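Local coordinates for chitin oligosaccharide binding protein NagB2 (Paenibacillus sp. FPU-7, PDB 7EHU) that binds N,N'-diacetylchitobiose and N,N',N''-triacetylchitotriose as an extracellular solute-binding protein, probably delivering them for uptake, at residues G141-A145 and I336-Y340; L190-D196 and V252-Y257; F236-K240 and V404-L408. All blocks are in the same frame, centred on the assembly; numbering follows the deposited sequence.

Contact 1 of 3, residues G141-A145 and I336-Y340. With NAG (2-acetamido-2-deoxy-beta-D-glucopyranose), chain B.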
loop_
_atom_site.group_PDB
_atom_site.type_symbol
_atom_site.label_atom_id
_atom_site.label_comp_id
_atom_site.label_asym_id
_atom_site.label_seq_id
_atom_site.Cartn_x
_atom_site.Cartn_y
_atom_site.Cartn_z
ATOM N N GLY A 141 -1.120 -14.983 -7.518
ATOM C CA GLY A 141 -1.663 -14.489 -6.262
ATOM C C GLY A 141 -2.962 -13.770 -6.543
ATOM O O GLY A 141 -3.292 -13.498 -7.700
ATOM N N LEU A 142 -3.685 -13.448 -5.470
ATOM C CA LEU A 142 -5.032 -12.898 -5.592
ATOM C C LEU A 142 -5.148 -11.683 -4.683
ATOM O O LEU A 142 -5.053 -11.820 -3.455
ATOM C CB LEU A 142 -6.108 -13.925 -5.250
ATOM C CG LEU A 142 -6.072 -15.154 -6.145
ATOM C CD1 LEU A 142 -7.018 -16.220 -5.625
ATOM C CD2 LEU A 142 -6.403 -14.852 -7.606
ATOM N N PRO A 143 -5.351 -10.491 -5.229
ATOM C CA PRO A 143 -5.405 -9.307 -4.375
ATOM C C PRO A 143 -6.604 -9.404 -3.445
ATOM O O PRO A 143 -7.691 -9.836 -3.848
ATOM C CB PRO A 143 -5.560 -8.164 -5.376
ATOM C CG PRO A 143 -6.151 -8.780 -6.590
ATOM C CD PRO A 143 -5.600 -10.171 -6.640
ATOM N N GLU A 144 -6.413 -8.970 -2.198
ATOM C CA GLU A 144 -7.465 -8.956 -1.183
ATOM C C GLU A 144 -8.312 -7.698 -1.255
ATOM O O GLU A 144 -9.498 -7.738 -0.920
ATOM C CB GLU A 144 -6.801 -9.043 0.212
ATOM C CG GLU A 144 -7.711 -8.791 1.372
ATOM C CD GLU A 144 -7.067 -8.927 2.743
ATOM O OE1 GLU A 144 -5.971 -9.492 2.873
ATOM O OE2 GLU A 144 -7.696 -8.478 3.708
ATOM N N ALA A 145 -7.710 -6.595 -1.676
ATOM C CA ALA A 145 -8.351 -5.297 -1.721
ATOM C C ALA A 145 -7.675 -4.511 -2.826
ATOM O O ALA A 145 -6.613 -4.890 -3.318
ATOM C CB ALA A 145 -8.187 -4.549 -0.396
ATOM N N ILE A 336 -9.282 -20.527 -0.656
ATOM C CA ILE A 336 -9.523 -19.550 -1.719
ATOM C C ILE A 336 -11.025 -19.391 -1.947
ATOM O O ILE A 336 -11.551 -18.274 -2.040
ATOM C CB ILE A 336 -8.766 -19.934 -3.006
ATOM C CG1 ILE A 336 -7.249 -19.845 -2.794
ATOM C CG2 ILE A 336 -9.203 -19.079 -4.201
ATOM C CD1 ILE A 336 -6.457 -20.526 -3.860
ATOM N N LYS A 337 -11.729 -20.523 -2.018
ATOM C CA LYS A 337 -13.171 -20.520 -2.225
ATOM C C LYS A 337 -13.891 -19.717 -1.156
ATOM O O LYS A 337 -14.878 -19.017 -1.445
ATOM C CB LYS A 337 -13.676 -21.963 -2.228
ATOM C CG LYS A 337 -15.191 -22.098 -2.343
ATOM C CD LYS A 337 -15.699 -23.523 -2.109
ATOM C CE LYS A 337 -15.458 -23.988 -0.707
ATOM N NZ LYS A 337 -16.638 -23.734 0.189
ATOM N N ASN A 338 -13.435 -19.835 0.092
ATOM C CA ASN A 338 -14.134 -19.225 1.207
ATOM C C ASN A 338 -13.681 -17.813 1.508
ATOM O O ASN A 338 -14.448 -17.056 2.104
ATOM C CB ASN A 338 -14.001 -20.107 2.443
ATOM C CG ASN A 338 -14.803 -21.394 2.314
ATOM O OD1 ASN A 338 -15.818 -21.429 1.618
ATOM N ND2 ASN A 338 -14.374 -22.446 2.997
ATOM N N PHE A 339 -12.477 -17.429 1.101
ATOM C CA PHE A 339 -12.014 -16.069 1.330
ATOM C C PHE A 339 -12.447 -15.123 0.217
ATOM O O PHE A 339 -12.877 -13.994 0.491
ATOM C CB PHE A 339 -10.486 -16.041 1.452
ATOM C CG PHE A 339 -9.949 -14.714 1.907
ATOM C CD1 PHE A 339 -10.047 -14.333 3.225
ATOM C CD2 PHE A 339 -9.353 -13.846 1.015
ATOM C CE1 PHE A 339 -9.567 -13.109 3.649
ATOM C CE2 PHE A 339 -8.866 -12.614 1.435
ATOM C CZ PHE A 339 -8.967 -12.251 2.755
ATOM N N TYR A 340 -12.321 -15.560 -1.037
ATOM C CA TYR A 340 -12.582 -14.712 -2.207
ATOM C C TYR A 340 -14.029 -14.909 -2.635
ATOM O O TYR A 340 -14.341 -15.603 -3.595
ATOM C CB TYR A 340 -11.572 -15.016 -3.314
ATOM C CG TYR A 340 -10.174 -14.631 -2.916
ATOM C CD1 TYR A 340 -9.746 -13.313 -3.003
ATOM C CD2 TYR A 340 -9.277 -15.569 -2.428
ATOM C CE1 TYR A 340 -8.471 -12.946 -2.634
ATOM C CE2 TYR A 340 -8.000 -15.217 -2.057
ATOM C CZ TYR A 340 -7.603 -13.911 -2.145
ATOM O OH TYR A 340 -6.329 -13.571 -1.779
HETATM C C1 NAG B . -2.373 -3.329 4.113
HETATM C C2 NAG B . -2.421 -3.237 2.598
HETATM C C3 NAG B . -1.015 -3.136 2.013
HETATM C C4 NAG B . -0.183 -2.079 2.724
HETATM C C5 NAG B . -0.251 -2.331 4.225
HETATM C C6 NAG B . 0.484 -1.313 5.061
HETATM C C7 NAG B . -4.363 -4.420 1.607
HETATM C C8 NAG B . -4.860 -5.740 1.113
HETATM N N2 NAG B . -3.096 -4.403 2.047
HETATM O O3 NAG B . -1.151 -2.848 0.630
HETATM O O4 NAG B . 1.180 -2.205 2.328
HETATM O O5 NAG B . -1.623 -2.283 4.634
HETATM O O6 NAG B . 0.453 -1.672 6.438
HETATM O O7 NAG B . -5.069 -3.417 1.588
#
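Leu142 lies across one face of the Tyr340 ring and gives this contact its tight part. Its CB comes to 3.4 Å from Tyr340 CZ, and its CD1 sits over the same face in a CH-pi contact, 4.1 Å from the ring centroid and 22° off the normal. On the opposite face Phe339 CD2 stands over the middle of the ring, so the phenol is held flat between its own helix neighbour and the strand. CG of Leu142 is anti to its carbonyl carbon (chi1 -60°), which carries the isobutyl group along the ring; CD1 also reaches Ile336 CG2 at 3.9 Å. At the far end of the phenol, Tyr340 OH donates a weak hydrogen bond to Leu142 O, 2.7 Å away. A leucine in place of Tyr340 would probably leave Leu142 O without this donor and open a gap against the Leu142 side chain. The packing slackens toward the sugar. Here Glu144 meets the edge of the Phe339 ring, CD to CZ 3.8 Å, with carboxylate and ring planes 89° apart. Beyond it, Glu144 CB and Ala145 CB approach the acetamido methyl C8 of the NAG, the latter at 3.8 Å, so this side of the contact belongs to the glycan pocket. All the touching residues are buried: helix 44-60 covers Phe339 with Leu50 and Val53, helix 115-121 closes over Leu142 and Ile336, and strand 309-320 pairs with the 138-154 strand through the backbone bonds of Leu142 with Tyr318 and Glu144 with Asn316.

Contact 2 of 3, residues L190-D196 and V252-Y257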
loop_
_atom_site.group_PDB
_atom_site.type_symbol
_atom_site.label_atom_id
_atom_site.label_comp_id
_atom_site.label_asym_id
_atom_site.label_seq_id
_atom_site.Cartn_x
_atom_site.Cartn_y
_atom_site.Cartn_z
ATOM N N LEU A 190 3.367 12.249 9.484
ATOM C CA LEU A 190 4.075 11.179 8.805
ATOM C C LEU A 190 4.923 10.475 9.875
ATOM O O LEU A 190 5.679 11.127 10.611
ATOM C CB LEU A 190 4.982 11.776 7.739
ATOM C CG LEU A 190 5.353 10.852 6.568
ATOM C CD1 LEU A 190 5.955 11.692 5.403
ATOM C CD2 LEU A 190 6.042 9.585 6.833
ATOM N N GLY A 191 4.797 9.158 9.985
ATOM C CA GLY A 191 5.665 8.350 10.819
ATOM C C GLY A 191 6.586 7.532 9.944
ATOM O O GLY A 191 6.142 6.579 9.312
ATOM N N GLY A 192 7.859 7.921 9.863
ATOM C CA GLY A 192 8.782 7.303 8.935
ATOM C C GLY A 192 10.090 6.853 9.557
ATOM O O GLY A 192 11.080 6.666 8.848
ATOM N N GLY A 193 10.108 6.644 10.874
ATOM C CA GLY A 193 11.303 6.232 11.576
ATOM C C GLY A 193 11.496 4.731 11.554
ATOM O O GLY A 193 10.758 3.987 10.914
ATOM N N SER A 194 12.516 4.281 12.286
ATOM C CA SER A 194 12.772 2.854 12.517
ATOM C C SER A 194 12.788 2.157 11.159
ATOM O O SER A 194 13.501 2.602 10.251
ATOM C CB SER A 194 11.744 2.317 13.504
ATOM O OG SER A 194 11.592 3.159 14.628
ATOM N N GLY A 195 12.028 1.083 10.972
ATOM C CA GLY A 195 11.986 0.398 9.698
ATOM C C GLY A 195 10.818 0.793 8.824
ATOM O O GLY A 195 10.434 0.028 7.933
ATOM N N ASP A 196 10.270 1.993 9.043
ATOM C CA ASP A 196 9.067 2.450 8.369
ATOM C C ASP A 196 9.335 3.506 7.293
ATOM O O ASP A 196 8.458 4.320 6.998
ATOM C CB ASP A 196 8.028 2.940 9.374
ATOM C CG ASP A 196 7.418 1.811 10.178
ATOM O OD1 ASP A 196 7.412 0.666 9.687
ATOM O OD2 ASP A 196 6.823 2.093 11.233
ATOM N N VAL A 252 9.098 13.199 12.349
ATOM C CA VAL A 252 8.857 12.101 11.409
ATOM C C VAL A 252 9.789 10.919 11.662
ATOM O O VAL A 252 9.358 9.760 11.625
ATOM C CB VAL A 252 8.948 12.619 9.960
ATOM C CG1 VAL A 252 10.268 13.337 9.705
ATOM C CG2 VAL A 252 8.750 11.462 8.957
ATOM N N LEU A 253 11.076 11.180 11.910
ATOM C CA LEU A 253 12.023 10.078 12.065
ATOM C C LEU A 253 11.968 9.449 13.454
ATOM O O LEU A 253 12.589 8.399 13.662
ATOM C CB LEU A 253 13.456 10.516 11.719
ATOM C CG LEU A 253 13.670 11.036 10.295
ATOM C CD1 LEU A 253 15.140 11.412 10.079
ATOM C CD2 LEU A 253 13.238 10.011 9.243
ATOM N N GLY A 254 11.210 10.029 14.380
ATOM C CA GLY A 254 11.041 9.474 15.708
ATOM C C GLY A 254 9.734 8.738 15.905
ATOM O O GLY A 254 9.442 8.310 17.030
ATOM N N LEU A 255 8.942 8.569 14.845
ATOM C CA LEU A 255 7.616 7.985 14.948
ATOM C C LEU A 255 7.491 6.804 14.006
ATOM O O LEU A 255 7.981 6.851 12.875
ATOM C CB LEU A 255 6.564 9.019 14.552
ATOM C CG LEU A 255 6.460 10.214 15.494
ATOM C CD1 LEU A 255 5.637 11.320 14.820
ATOM C CD2 LEU A 255 5.831 9.840 16.827
ATOM N N LYS A 256 6.804 5.766 14.465
ATOM C CA LYS A 256 6.415 4.644 13.622
ATOM C C LYS A 256 5.254 5.056 12.718
ATOM O O LYS A 256 4.536 6.020 12.995
ATOM C CB LYS A 256 5.952 3.484 14.510
ATOM C CG LYS A 256 6.962 2.974 15.537
ATOM C CD LYS A 256 6.500 1.657 16.191
ATOM C CE LYS A 256 5.081 1.730 16.785
ATOM N NZ LYS A 256 4.935 0.873 18.005
ATOM N N TYR A 257 5.059 4.276 11.651
ATOM C CA TYR A 257 3.970 4.519 10.705
ATOM C C TYR A 257 2.658 4.763 11.433
ATOM O O TYR A 257 1.959 5.740 11.158
ATOM C CB TYR A 257 3.832 3.289 9.797
ATOM C CG TYR A 257 2.656 3.279 8.871
ATOM C CD1 TYR A 257 2.424 4.320 7.993
ATOM C CD2 TYR A 257 1.794 2.198 8.853
ATOM C CE1 TYR A 257 1.352 4.290 7.122
ATOM C CE2 TYR A 257 0.725 2.145 7.998
ATOM C CZ TYR A 257 0.519 3.186 7.116
ATOM O OH TYR A 257 -0.541 3.074 6.243
HETATM O O HOH W 1 2.441 7.800 9.065
HETATM O O HOH W 2 14.578 6.666 12.628
HETATM O O HOH W 3 12.356 5.993 15.396
#
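Leu253 O is gripped chiefly by two waters. Water 2 donates a hydrogen bond to Leu253 O at 2.8 Å, and water 3 donates another; Gly193 CA lies 3.3 Å from Leu253 O in a bent C-H...O contact. Water 2 in turn accepts from Ser194 N, and water 3 reaches Ser194 OG, so solvent fills in where the two loops part. Deeper in, the backbones join directly. Gly192 N donates to Val252 O (3.0 Å) and Gly193 N to Leu255 O (2.9 Å), while Gly191 CA points a C-H at Lys256 O. The loops can come this close because of the glycines: a beta carbon at Gly191 would collide with Lys256 O, and one at Gly193 with Leu253 O. Beside them Leu190 CD2 and Val252 CG2 pack at 3.9 Å, their side chains pointing the same way. Asp196 closes the type II' turn that begins at Gly193. Its CG is anti to the carbonyl carbon (chi1 -71°), which sets OD2 2.8 Å from Tyr257 N on an almost perfectly straight bond (179°), although the N-H arrives from above the carboxylate plane, 38° out of it. The Tyr257 hydroxyl bonds to Asp274 and Trp277, and the side chain lies about 4 Å from a bound NAG. The Asp196 carboxylate, set against the N-terminus of helix 257-265, is likely to be stabilised by it, so the chemistry implies a loop pinned to a helix start beside the pocket.

Contact 3 of 3, residues F236-K240 and V404-L408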
loop_
_atom_site.group_PDB
_atom_site.type_symbol
_atom_site.label_atom_id
_atom_site.label_comp_id
_atom_site.label_asym_id
_atom_site.label_seq_id
_atom_site.Cartn_x
_atom_site.Cartn_y
_atom_site.Cartn_z
ATOM N N PHE A 236 12.458 14.848 -5.330
ATOM C CA PHE A 236 13.160 14.714 -4.060
ATOM C C PHE A 236 13.543 16.065 -3.499
ATOM O O PHE A 236 13.557 16.235 -2.276
ATOM C CB PHE A 236 14.361 13.793 -4.215
ATOM C CG PHE A 236 13.966 12.365 -4.391
ATOM C CD1 PHE A 236 13.507 11.620 -3.318
ATOM C CD2 PHE A 236 13.982 11.777 -5.639
ATOM C CE1 PHE A 236 13.105 10.297 -3.484
ATOM C CE2 PHE A 236 13.585 10.460 -5.797
ATOM C CZ PHE A 236 13.142 9.723 -4.717
ATOM N N LYS A 237 13.832 17.038 -4.370
ATOM C CA LYS A 237 14.015 18.407 -3.902
ATOM C C LYS A 237 12.763 18.930 -3.213
ATOM O O LYS A 237 12.849 19.577 -2.166
ATOM C CB LYS A 237 14.448 19.332 -5.043
ATOM C CG LYS A 237 15.877 19.037 -5.507
ATOM C CD LYS A 237 16.429 20.005 -6.548
ATOM C CE LYS A 237 16.071 21.415 -6.129
ATOM N NZ LYS A 237 16.576 22.580 -6.855
ATOM N N ARG A 238 11.594 18.681 -3.787
ATOM C CA ARG A 238 10.362 19.127 -3.147
ATOM C C ARG A 238 10.111 18.397 -1.825
ATOM O O ARG A 238 9.633 19.008 -0.862
ATOM C CB ARG A 238 9.187 18.965 -4.110
ATOM C CG ARG A 238 9.206 19.934 -5.298
ATOM C CD ARG A 238 8.216 19.518 -6.355
ATOM N NE ARG A 238 8.424 20.189 -7.634
ATOM C CZ ARG A 238 7.727 21.204 -8.108
ATOM N NH1 ARG A 238 6.698 21.711 -7.442
ATOM N NH2 ARG A 238 8.038 21.671 -9.303
ATOM N N LEU A 239 10.380 17.089 -1.772
ATOM C CA LEU A 239 10.216 16.353 -0.520
ATOM C C LEU A 239 11.075 16.972 0.570
ATOM O O LEU A 239 10.612 17.217 1.688
ATOM C CB LEU A 239 10.617 14.893 -0.716
ATOM C CG LEU A 239 10.497 13.964 0.494
ATOM C CD1 LEU A 239 9.061 13.812 0.984
ATOM C CD2 LEU A 239 11.088 12.611 0.155
ATOM N N LYS A 240 12.344 17.231 0.252
ATOM C CA LYS A 240 13.234 17.878 1.204
ATOM C C LYS A 240 12.710 19.252 1.605
ATOM O O LYS A 240 12.736 19.604 2.790
ATOM C CB LYS A 240 14.634 17.955 0.586
ATOM C CG LYS A 240 15.719 18.556 1.456
ATOM C CD LYS A 240 15.835 17.869 2.805
ATOM C CE LYS A 240 16.975 18.447 3.632
ATOM N NZ LYS A 240 17.069 17.761 4.943
ATOM N N VAL A 404 15.643 8.015 1.904
ATOM C CA VAL A 404 14.716 9.103 2.217
ATOM C C VAL A 404 14.741 9.415 3.709
ATOM O O VAL A 404 14.543 10.562 4.112
ATOM C CB VAL A 404 13.279 8.870 1.707
ATOM C CG1 VAL A 404 13.229 8.807 0.174
ATOM C CG2 VAL A 404 12.606 7.633 2.348
ATOM N N GLN A 405 15.017 8.424 4.553
ATOM C CA GLN A 405 15.217 8.711 5.967
ATOM C C GLN A 405 16.450 9.586 6.157
ATOM O O GLN A 405 16.423 10.559 6.925
ATOM C CB GLN A 405 15.332 7.401 6.744
ATOM C CG GLN A 405 14.014 6.657 6.913
ATOM C CD GLN A 405 14.185 5.307 7.564
ATOM O OE1 GLN A 405 15.198 4.631 7.378
ATOM N NE2 GLN A 405 13.205 4.906 8.355
ATOM N N GLU A 406 17.530 9.272 5.435
ATOM C CA GLU A 406 18.743 10.085 5.472
ATOM C C GLU A 406 18.496 11.474 4.908
ATOM O O GLU A 406 19.014 12.458 5.442
ATOM C CB GLU A 406 19.843 9.369 4.689
ATOM C CG GLU A 406 20.312 8.110 5.375
ATOM C CD GLU A 406 21.185 7.223 4.504
ATOM O OE1 GLU A 406 21.465 6.089 4.928
ATOM O OE2 GLU A 406 21.557 7.633 3.391
ATOM N N LEU A 407 17.721 11.575 3.823
ATOM C CA LEU A 407 17.368 12.881 3.274
ATOM C C LEU A 407 16.646 13.732 4.313
ATOM O O LEU A 407 16.987 14.903 4.519
ATOM C CB LEU A 407 16.485 12.682 2.041
ATOM C CG LEU A 407 15.997 13.944 1.318
ATOM C CD1 LEU A 407 17.144 14.751 0.773
ATOM C CD2 LEU A 407 15.032 13.602 0.192
ATOM N N LEU A 408 15.616 13.165 4.956
ATOM C CA LEU A 408 14.842 13.949 5.913
ATOM C C LEU A 408 15.667 14.310 7.139
ATOM O O LEU A 408 15.419 15.347 7.764
ATOM C CB LEU A 408 13.557 13.220 6.328
ATOM C CG LEU A 408 12.482 12.979 5.262
ATOM C CD1 LEU A 408 11.129 12.629 5.902
ATOM C CD2 LEU A 408 12.364 14.168 4.345
#
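The Phe236 ring meets Val404 at its edge, CE1 to CG1 4.0 Å, near the ring plane, while Leu407 CD2 comes up obliquely, 4.3 Å from Phe236 CD1. Leu417 and Val418 of helix 414-430 also touch the Phe236 side chain. This is a helix-helix crossing of the alpha/beta solute-binding fold: segments 236-240 and 404-408, on helices 230-244 and 394-408, cross at 49° with their axes 10.6 Å apart at closest approach, and one side of each, spaced three and four residues along, supplies the contact. Leu407 is the most covered residue here, reaching Phe236, Leu239 and Lys240. With CG anti to the backbone N (chi1 180°), the isobutyl group reaches the partner helix, where CD2 lies 4.1 Å from Leu239 CD2 and 3.9 Å from Phe236 O. Leu239 CG goes on to meet Leu408 CD2, extending the apolar seam toward the end of helix 394-408. Along the other flank of Leu407, CD1 is covered by the methylenes of Lys240, CD at 3.9 Å. The lysine chain bends at chi2 (54°) and is otherwise extended. Lys240 NZ, which also makes a long, weak ion pair with Asp244, donates a hydrogen bond to Leu407 O at 2.9 Å, nearly in line with the C=O bond.

In the fold
All three contacts are largely buried, but they serve different parts of the fold. Contact 1, its six touching residues all buried, lies across the chain's centre from the others, centre to centre about 31 Å from contact 2 and 37 Å from contact 3, and joins a strand to a helix end through aromatic and aliphatic packing. Contacts 2 and 3 touch: Gln405 NE2 of contact 3 probably donates to Gly192 O and Ser194 O. Contact 2 relies on backbone bonds and the Asp196 carboxylate, with an exposed, water-bridged rim at Ser194; contact 3 is apolar but for the Lys240 ammonium bond. Contacts 1 and 2 approach bound sugar; in contact 3 the Val404 side chain is about 11 Å from a bound NAG.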